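NtrC family transcriptional regulator (Clostridium acetobutylicum ATCC 824, PDB 2Q5C) probably acts as a sigma-54-dependent transcriptional activator that binds DNA and ATP, this piece being its N-terminal PrpR-type, probably sensory, region. Local coordinates at residues R85-A90 with A114-K119; K91-E96 with Y162-N167. All blocks are in the same frame, centred on the assembly; numbering follows the deposited sequence.

Both contacts belong to the same alpha/beta half of the chain, the one built on the parallel sheet ordered 119-125, 96-102, 145-148, 162-165, and their centres lie about 8 Å apart. Helix 80-90 and the loop that follows it supply the first segment of each, and the segments alternate along the chain: 85-90, 91-96, 114-119, 162-167. Contact 1 joins the helix to the end of helix 109-116, beside edge strand 119-125, whereas contact 2 ties the loop to the opposite edge strand, 162-165. Direct bonds also join the two contacts: Lys91 NZ reaches Leu116 O, and Lys119 N probably bonds to Asn95 O. One helix-loop unit thus spans both borders of a four-stranded sheet.

Contact 1: R85-A90 with A114-K119; sequences RAVYNA and AMLGVK
In an apolar packing contact, Val87 and Tyr88, near the C-terminal end of helix 80-90, meet Leu116, the last residue of helix 109-116, and Val118 in the turn that follows. Leu116 carries most of it. Its CD1 methyl reaches the backbone of the other helix, 3.7 Å from Val87 CG1 and equally close to the Tyr88 backbone N, with Tyr88 CB at 4.1 Å. The CD2 branch lies obliquely to the Tyr88 ring. On Val87, CG1 stands anti to the backbone N (chi1 171°), which directs this one methyl at both partners: besides Leu116 CD1, it meets Val118 CG2 at 4.0 Å. In this Rossmann-like alpha/beta layering, helix 109-116 links parallel strands 96-102 and 119-125 in a beta-alpha-beta crossover, while helix 80-90 enters from the other half of the chain and leads into strand 96-102. Gly117, with its positive phi of 66°, ends the second helix and turns the chain so that Val118 can follow Leu116 into the same apolar patch. Val87 also touches Ile112, one turn earlier on helix 109-116, while Ala86 and Ala90 of helix 80-90 rest on Val147 of the sheet.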
loop_
_atom_site.group_PDB
_atom_site.type_symbol
_atom_site.label_atom_id
_atom_site.label_comp_id
_atom_site.label_asym_id
_atom_site.label_seq_id
_atom_site.Cartn_x
_atom_site.Cartn_y
_atom_site.Cartn_z
ATOM N N ARG A 85 6.802 11.641 4.575
ATOM C CA ARG A 85 5.771 11.992 5.586
ATOM C C ARG A 85 5.775 10.976 6.736
ATOM O O ARG A 85 5.695 11.359 7.914
ATOM C CB ARG A 85 4.373 11.955 4.974
ATOM C CG ARG A 85 3.978 13.134 4.102
ATOM C CD ARG A 85 2.654 12.818 3.435
ATOM N NE ARG A 85 1.956 14.030 3.008
ATOM C CZ ARG A 85 0.910 14.045 2.183
ATOM N NH1 ARG A 85 0.436 12.931 1.689
ATOM N NH2 ARG A 85 0.358 15.216 1.842
ATOM N N ALA A 86 5.891 9.693 6.405
ATOM C CA ALA A 86 5.861 8.666 7.436
ATOM C C ALA A 86 7.102 8.725 8.305
ATOM O O ALA A 86 6.981 8.603 9.538
ATOM C CB ALA A 86 5.684 7.288 6.835
ATOM N N VAL A 87 8.268 8.911 7.714
ATOM C CA VAL A 87 9.497 8.989 8.514
ATOM C C VAL A 87 9.434 10.216 9.422
ATOM O O VAL A 87 9.800 10.169 10.613
ATOM C CB VAL A 87 10.706 9.028 7.615
ATOM C CG1 VAL A 87 11.983 9.349 8.452
ATOM C CG2 VAL A 87 10.845 7.701 6.870
ATOM N N TYR A 88 9.012 11.338 8.882
ATOM C CA TYR A 88 8.849 12.538 9.673
ATOM C C TYR A 88 7.947 12.301 10.887
ATOM O O TYR A 88 8.284 12.716 12.000
ATOM C CB TYR A 88 8.306 13.644 8.751
ATOM C CG TYR A 88 7.849 14.857 9.457
ATOM C CD1 TYR A 88 8.770 15.740 9.991
ATOM C CD2 TYR A 88 6.494 15.135 9.593
ATOM C CE1 TYR A 88 8.359 16.882 10.669
ATOM C CE2 TYR A 88 6.071 16.302 10.255
ATOM C CZ TYR A 88 7.017 17.154 10.776
ATOM O OH TYR A 88 6.640 18.283 11.458
ATOM N N ASN A 89 6.823 11.624 10.707
ATOM C CA ASN A 89 5.924 11.339 11.809
ATOM C C ASN A 89 6.544 10.366 12.800
ATOM O O ASN A 89 6.371 10.529 14.020
ATOM C CB ASN A 89 4.642 10.724 11.285
ATOM C CG ASN A 89 3.724 11.731 10.645
ATOM O OD1 ASN A 89 3.666 12.886 11.054
ATOM N ND2 ASN A 89 2.944 11.271 9.678
ATOM N N ALA A 90 7.287 9.388 12.298
ATOM C CA ALA A 90 7.892 8.342 13.154
ATOM C C ALA A 90 8.957 8.892 14.090
ATOM O O ALA A 90 9.262 8.270 15.112
ATOM C CB ALA A 90 8.461 7.218 12.300
ATOM N N ALA A 114 19.839 12.031 5.617
ATOM C CA ALA A 114 20.391 13.363 5.482
ATOM C C ALA A 114 19.344 14.456 5.647
ATOM O O ALA A 114 19.603 15.461 6.309
ATOM C CB ALA A 114 21.093 13.476 4.141
ATOM N N MET A 115 18.171 14.263 5.037
ATOM C CA MET A 115 17.130 15.302 4.961
ATOM C C MET A 115 16.276 15.441 6.236
ATOM O O MET A 115 15.736 16.520 6.526
ATOM C CB MET A 115 16.212 15.073 3.726
ATOM C CG MET A 115 16.889 15.061 2.304
ATOM S SD MET A 115 15.728 14.892 0.882
ATOM C CE MET A 115 15.002 16.483 1.143
ATOM N N LEU A 116 16.145 14.344 6.991
ATOM C CA LEU A 116 15.301 14.333 8.191
ATOM C C LEU A 116 16.060 14.075 9.498
ATOM O O LEU A 116 15.456 14.074 10.583
ATOM C CB LEU A 116 14.115 13.360 8.018
ATOM C CG LEU A 116 13.005 13.809 7.053
ATOM C CD1 LEU A 116 11.923 12.746 7.022
ATOM C CD2 LEU A 116 12.412 15.154 7.457
ATOM N N GLY A 117 17.363 13.863 9.414
ATOM C CA GLY A 117 18.195 13.737 10.605
ATOM C C GLY A 117 17.868 12.501 11.415
ATOM O O GLY A 117 17.763 12.546 12.651
ATOM N N VAL A 118 17.695 11.390 10.709
ATOM C CA VAL A 118 17.411 10.084 11.308
ATOM C C VAL A 118 18.433 9.039 10.890
ATOM O O VAL A 118 19.239 9.274 9.979
ATOM C CB VAL A 118 15.989 9.588 10.925
ATOM C CG1 VAL A 118 14.943 10.467 11.548
ATOM C CG2 VAL A 118 15.814 9.541 9.411
ATOM N N LYS A 119 18.434 7.908 11.590
ATOM C CA LYS A 119 19.219 6.761 11.188
ATOM C C LYS A 119 18.222 5.724 10.716
ATOM O O LYS A 119 17.222 5.456 11.392
ATOM C CB LYS A 119 20.039 6.221 12.374
ATOM C CG LYS A 119 21.069 5.176 11.968
ATOM C CD LYS A 119 22.003 4.844 13.126
ATOM C CE LYS A 119 22.929 3.691 12.742
ATOM N NZ LYS A 119 23.081 2.725 13.881
#

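Contact 2: K91-E96 with Y162-N167; sequences KRFGNE and YGETIN
Phe93 and Tyr162 stack, and Arg92 and Glu164 form a salt bridge, where the loop after helix 80-90 meets edge strand 162-165 of a Rossmann-like parallel sheet. This is a surface contact at the strand's beginning, and its polar atoms form a compact network. Arg92 NH1 donates to Glu164 OE1 over 2.8 Å at an N-H...O angle of 156°. The oxygen is approached from above the carboxylate plane, and a single nitrogen bears the direct bond, consistent with guanidinium and carboxylate planes turned 82° apart rather than a coplanar two-pronged pair. The same NH1 is also bonded to Asn89 O, at the end of the preceding helix. Arg92 NH2 is served by a water, to which it donates at 3.2 Å; that water in turn gives its two protons to Glu164 OE1 and to Gly163 O, at 2.7 Å and 2.9 Å. Glu164 OE1 therefore accepts two bonds, one from the guanidinium and one from the water, and the guanidinium's charge, with the water's hydrogen bond, would be expected to favour the ionised carboxylate. Glu164 CG is anti to the backbone N, and the bend at chi2 turns the carboxylate toward the arginine.

The Phe93 and Tyr162 rings form an offset stack with centroids 4.2 Å apart and planes at 11°. The opposite face of the Phe93 ring is covered by Arg92 CG, from which the chain runs extended to NE and brings its guanidinium, by one face, against Phe93 CZ. Phe93 also touches Ile145 of the adjacent strand. Tyr162 CB packs over the Phe93 ring as a CH-pi contact, 4.0 Å from the ring centroid.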
loop_
_atom_site.group_PDB
_atom_site.type_symbol
_atom_site.label_atom_id
_atom_site.label_comp_id
_atom_site.label_asym_id
_atom_site.label_seq_id
_atom_site.Cartn_x
_atom_site.Cartn_y
_atom_site.Cartn_z
ATOM N N LYS A 91 9.492 10.057 13.763
ATOM C CA LYS A 91 10.559 10.658 14.573
ATOM C C LYS A 91 10.069 10.985 15.962
ATOM O O LYS A 91 10.884 11.157 16.897
ATOM C CB LYS A 91 11.081 11.937 13.919
ATOM C CG LYS A 91 12.021 11.694 12.791
ATOM C CD LYS A 91 12.532 13.012 12.165
ATOM C CE LYS A 91 13.385 13.836 13.164
ATOM N NZ LYS A 91 13.720 15.167 12.564
ATOM N N ARG A 92 8.767 11.062 16.143
ATOM C CA ARG A 92 8.300 11.337 17.511
ATOM C C ARG A 92 8.665 10.214 18.461
ATOM O O ARG A 92 8.694 10.423 19.689
ATOM C CB ARG A 92 6.810 11.579 17.556
ATOM C CG ARG A 92 5.961 10.378 17.328
ATOM C CD ARG A 92 4.551 10.874 17.153
ATOM N NE ARG A 92 3.525 9.837 17.123
ATOM C CZ ARG A 92 3.223 9.104 16.054
ATOM N NH1 ARG A 92 3.907 9.255 14.906
ATOM N NH2 ARG A 92 2.252 8.201 16.135
ATOM N N PHE A 93 8.891 9.017 17.916
ATOM C CA PHE A 93 9.221 7.857 18.764
ATOM C C PHE A 93 10.691 7.730 19.055
ATOM O O PHE A 93 11.068 7.044 20.020
ATOM C CB PHE A 93 8.731 6.545 18.144
ATOM C CG PHE A 93 7.251 6.480 17.905
ATOM C CD1 PHE A 93 6.354 6.517 18.956
ATOM C CD2 PHE A 93 6.758 6.334 16.612
ATOM C CE1 PHE A 93 4.978 6.430 18.722
ATOM C CE2 PHE A 93 5.381 6.232 16.371
ATOM C CZ PHE A 93 4.498 6.280 17.425
ATOM N N GLY A 94 11.538 8.303 18.205
ATOM C CA GLY A 94 12.991 8.153 18.315
ATOM C C GLY A 94 13.624 8.444 16.971
ATOM O O GLY A 94 12.902 8.718 16.011
ATOM N N ASN A 95 14.951 8.406 16.887
ATOM C CA ASN A 95 15.623 8.698 15.607
ATOM C C ASN A 95 16.132 7.497 14.816
ATOM O O ASN A 95 16.535 7.660 13.661
ATOM C CB ASN A 95 16.735 9.754 15.761
ATOM C CG ASN A 95 17.596 9.527 16.983
ATOM O OD1 ASN A 95 18.113 8.433 17.212
ATOM N ND2 ASN A 95 17.767 10.580 17.779
ATOM N N GLU A 96 16.119 6.308 15.421
ATOM C CA GLU A 96 16.609 5.117 14.730
ATOM C C GLU A 96 15.433 4.255 14.297
ATOM O O GLU A 96 14.662 3.803 15.110
ATOM C CB GLU A 96 17.625 4.306 15.559
ATOM C CG GLU A 96 18.004 3.021 14.813
ATOM C CD GLU A 96 19.268 2.306 15.310
ATOM O OE1 GLU A 96 19.521 2.286 16.539
ATOM O OE2 GLU A 96 19.996 1.752 14.445
ATOM N N TYR A 162 7.056 0.098 17.799
ATOM C CA TYR A 162 6.224 1.184 17.272
ATOM C C TYR A 162 6.145 1.020 15.754
ATOM O O TYR A 162 7.121 0.657 15.119
ATOM C CB TYR A 162 6.844 2.530 17.578
ATOM C CG TYR A 162 6.893 2.919 19.035
ATOM C CD1 TYR A 162 5.732 3.142 19.750
ATOM C CD2 TYR A 162 8.111 3.088 19.669
ATOM C CE1 TYR A 162 5.778 3.523 21.073
ATOM C CE2 TYR A 162 8.167 3.468 21.001
ATOM C CZ TYR A 162 6.993 3.672 21.685
ATOM O OH TYR A 162 7.002 4.070 23.007
ATOM N N GLY A 163 4.976 1.323 15.212
ATOM C CA GLY A 163 4.725 1.191 13.761
ATOM C C GLY A 163 4.149 2.475 13.220
ATOM O O GLY A 163 3.224 3.061 13.801
ATOM N N GLU A 164 4.709 2.944 12.117
ATOM C CA GLU A 164 4.175 4.123 11.476
ATOM C C GLU A 164 3.939 3.757 9.998
ATOM O O GLU A 164 4.880 3.440 9.250
ATOM C CB GLU A 164 5.173 5.261 11.549
ATOM C CG GLU A 164 4.645 6.537 10.880
ATOM C CD GLU A 164 3.656 7.307 11.747
ATOM O OE1 GLU A 164 3.750 7.235 13.003
ATOM O OE2 GLU A 164 2.779 7.994 11.179
ATOM N N THR A 165 2.664 3.776 9.605
ATOM C CA THR A 165 2.271 3.320 8.273
ATOM C C THR A 165 2.499 4.378 7.224
ATOM O O THR A 165 2.192 5.547 7.436
ATOM C CB THR A 165 0.787 2.901 8.284
ATOM O OG1 THR A 165 0.586 1.933 9.311
ATOM C CG2 THR A 165 0.397 2.271 6.996
ATOM N N ILE A 166 3.026 3.955 6.075
ATOM C CA ILE A 166 3.176 4.860 4.937
ATOM C C ILE A 166 1.839 4.905 4.243
ATOM O O ILE A 166 1.353 3.851 3.807
ATOM C CB ILE A 166 4.237 4.351 3.968
ATOM C CG1 ILE A 166 5.596 4.262 4.666
ATOM C CG2 ILE A 166 4.382 5.293 2.763
ATOM C CD1 ILE A 166 6.608 3.487 3.849
ATOM N N ASN A 167 1.280 6.108 4.139
ATOM C CA ASN A 167 -0.071 6.285 3.584
ATOM C C ASN A 167 -0.016 6.721 2.138
ATOM O O ASN A 167 1.038 6.916 1.575
ATOM C CB ASN A 167 -0.844 7.291 4.444
ATOM C CG ASN A 167 -1.103 6.759 5.861
ATOM O OD1 ASN A 167 -1.437 5.576 6.044
ATOM N ND2 ASN A 167 -0.886 7.615 6.866
HETATM O O HOH W 1 1.984 5.601 14.229
#